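Alpha/beta hydrolase fold protein (Nakamurella multipartita, PDB 4Y7D) probably acts as a hydrolase of the alpha/beta hydrolase superfamily, on a substrate not yet established. Local coordinates at residues V124-V128 with A294-A300. Numbering follows the deposited sequence.
Sequences VRALV and AAELLRA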
# COMPACT_ATOMS: atom_id res chain seq x y z
N VAL A 124 -17.04 -5.20 0.26
CA VAL A 124 -15.72 -5.82 0.28
C VAL A 124 -15.83 -7.37 0.17
O VAL A 124 -16.32 -8.04 1.09
CB VAL A 124 -14.97 -5.40 1.54
CG1 VAL A 124 -13.61 -6.06 1.61
CG2 VAL A 124 -14.82 -3.89 1.62
N ARG A 125 -15.42 -7.91 -0.97
CA ARG A 125 -15.44 -9.35 -1.23
C ARG A 125 -14.38 -10.13 -0.44
O ARG A 125 -14.60 -11.29 -0.03
CB ARG A 125 -15.22 -9.62 -2.72
CG ARG A 125 -16.31 -9.10 -3.65
CD ARG A 125 -16.74 -10.13 -4.70
NE ARG A 125 -17.85 -9.64 -5.55
CZ ARG A 125 -19.14 -9.54 -5.17
NH1 ARG A 125 -20.06 -9.07 -6.02
NH2 ARG A 125 -19.52 -9.87 -3.93
N ALA A 126 -13.22 -9.51 -0.27
CA ALA A 126 -12.04 -10.10 0.35
C ALA A 126 -11.04 -8.98 0.60
O ALA A 126 -11.04 -7.95 -0.09
CB ALA A 126 -11.44 -11.15 -0.55
N LEU A 127 -10.17 -9.18 1.58
CA LEU A 127 -9.20 -8.19 1.99
C LEU A 127 -7.80 -8.84 2.05
O LEU A 127 -7.61 -9.80 2.76
CB LEU A 127 -9.59 -7.61 3.36
CG LEU A 127 -8.65 -6.56 4.00
CD1 LEU A 127 -8.44 -5.35 3.10
CD2 LEU A 127 -9.28 -6.21 5.33
N VAL A 128 -6.84 -8.25 1.36
CA VAL A 128 -5.44 -8.56 1.53
C VAL A 128 -4.74 -7.33 2.08
O VAL A 128 -4.72 -6.27 1.43
CB VAL A 128 -4.80 -9.00 0.23
CG1 VAL A 128 -3.31 -9.28 0.40
CG2 VAL A 128 -5.51 -10.25 -0.28
N ALA A 294 -2.98 -14.53 -2.44
CA ALA A 294 -3.69 -13.24 -2.42
C ALA A 294 -4.61 -13.09 -3.62
O ALA A 294 -5.78 -12.75 -3.48
CB ALA A 294 -2.72 -12.10 -2.35
N ALA A 295 -4.10 -13.38 -4.80
CA ALA A 295 -4.89 -13.30 -6.02
C ALA A 295 -6.07 -14.22 -6.00
O ALA A 295 -7.17 -13.81 -6.38
CB ALA A 295 -4.03 -13.55 -7.25
N GLU A 296 -5.87 -15.45 -5.54
CA GLU A 296 -6.97 -16.40 -5.48
C GLU A 296 -8.04 -15.95 -4.48
O GLU A 296 -9.26 -16.04 -4.76
CB GLU A 296 -6.46 -17.80 -5.14
CG GLU A 296 -7.52 -18.89 -5.14
CD GLU A 296 -8.42 -18.99 -6.41
OE1 GLU A 296 -7.98 -18.81 -7.59
OE2 GLU A 296 -9.64 -19.30 -6.21
N LEU A 297 -7.62 -15.44 -3.34
CA LEU A 297 -8.56 -14.88 -2.42
C LEU A 297 -9.34 -13.73 -3.05
O LEU A 297 -10.56 -13.67 -2.92
CB LEU A 297 -7.85 -14.41 -1.16
CG LEU A 297 -8.79 -14.15 -0.01
CD1 LEU A 297 -9.27 -15.47 0.59
CD2 LEU A 297 -8.08 -13.30 1.04
N LEU A 298 -8.64 -12.83 -3.75
CA LEU A 298 -9.29 -11.63 -4.29
C LEU A 298 -10.23 -11.92 -5.45
O LEU A 298 -11.13 -11.13 -5.72
CB LEU A 298 -8.23 -10.58 -4.67
CG LEU A 298 -7.52 -10.00 -3.45
CD1 LEU A 298 -6.17 -9.33 -3.75
CD2 LEU A 298 -8.42 -9.04 -2.74
N ARG A 299 -10.04 -13.05 -6.12
CA ARG A 299 -10.97 -13.51 -7.17
C ARG A 299 -12.33 -13.84 -6.56
O ARG A 299 -13.33 -13.76 -7.25
CB ARG A 299 -10.44 -14.76 -7.82
CG ARG A 299 -9.40 -14.55 -8.85
CD ARG A 299 -9.17 -15.83 -9.63
NE ARG A 299 -7.93 -15.59 -10.29
CZ ARG A 299 -6.74 -16.04 -9.89
NH1 ARG A 299 -5.68 -15.64 -10.54
NH2 ARG A 299 -6.61 -16.92 -8.90
N ALA A 300 -12.37 -14.24 -5.29
CA ALA A 300 -13.62 -14.36 -4.49
C ALA A 300 -14.68 -15.13 -5.27
O ALA A 300 -15.82 -14.67 -5.42
CB ALA A 300 -14.14 -12.99 -4.08
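Val128 and Leu298 meet in the buried part of the contact between strand 124-130 and helix 288-299, their side chains crossing at about a right angle. CG2 of Val128 reaches CD1 of Leu298 at 3.7 Å, with CG and CD2 of the leucine close behind. Both methyls of Val128 straddle CB of Ala294, CG1 (anti to the backbone N, chi1 178°) lying 4.0 Å from it; CG2, anti to the carbonyl carbon, also carries the contacts to Leu297 and Leu298. An alanine in place of Leu298 would probably open a gap beneath Val128 CG2 and leave that methyl short of its main apolar neighbour.

Ala126 packs closest to the helix backbone: its CB comes 3.6 Å from the carbonyl O of Leu297 and 4.0 Å from CG of the same leucine. The small side chain suits a place where the CA atoms of Ala126 and Leu298 approach to 5.6 Å. In this alpha/beta hydrolase fold the last helix packs on a face of the central, mostly parallel sheet; over residues 294-299 it runs nearly antiparallel to strand 126-128 (156°). Leu127 turns away from the helix and touches Tyr114 of helix 110-119 on the other face of the sheet, while its carbonyl O touches Leu297 CD2 at 3.9 Å.

At the exposed end, Ala300 leaves the helix with positive phi, and its CB rests 3.8 Å from Arg125 CB, the arginine contributing aliphatic carbon. On the helix itself, Arg299 NH2 forms a salt bridge with Glu296 OE1 (2.7 Å), while NH1 pairs with Glu59.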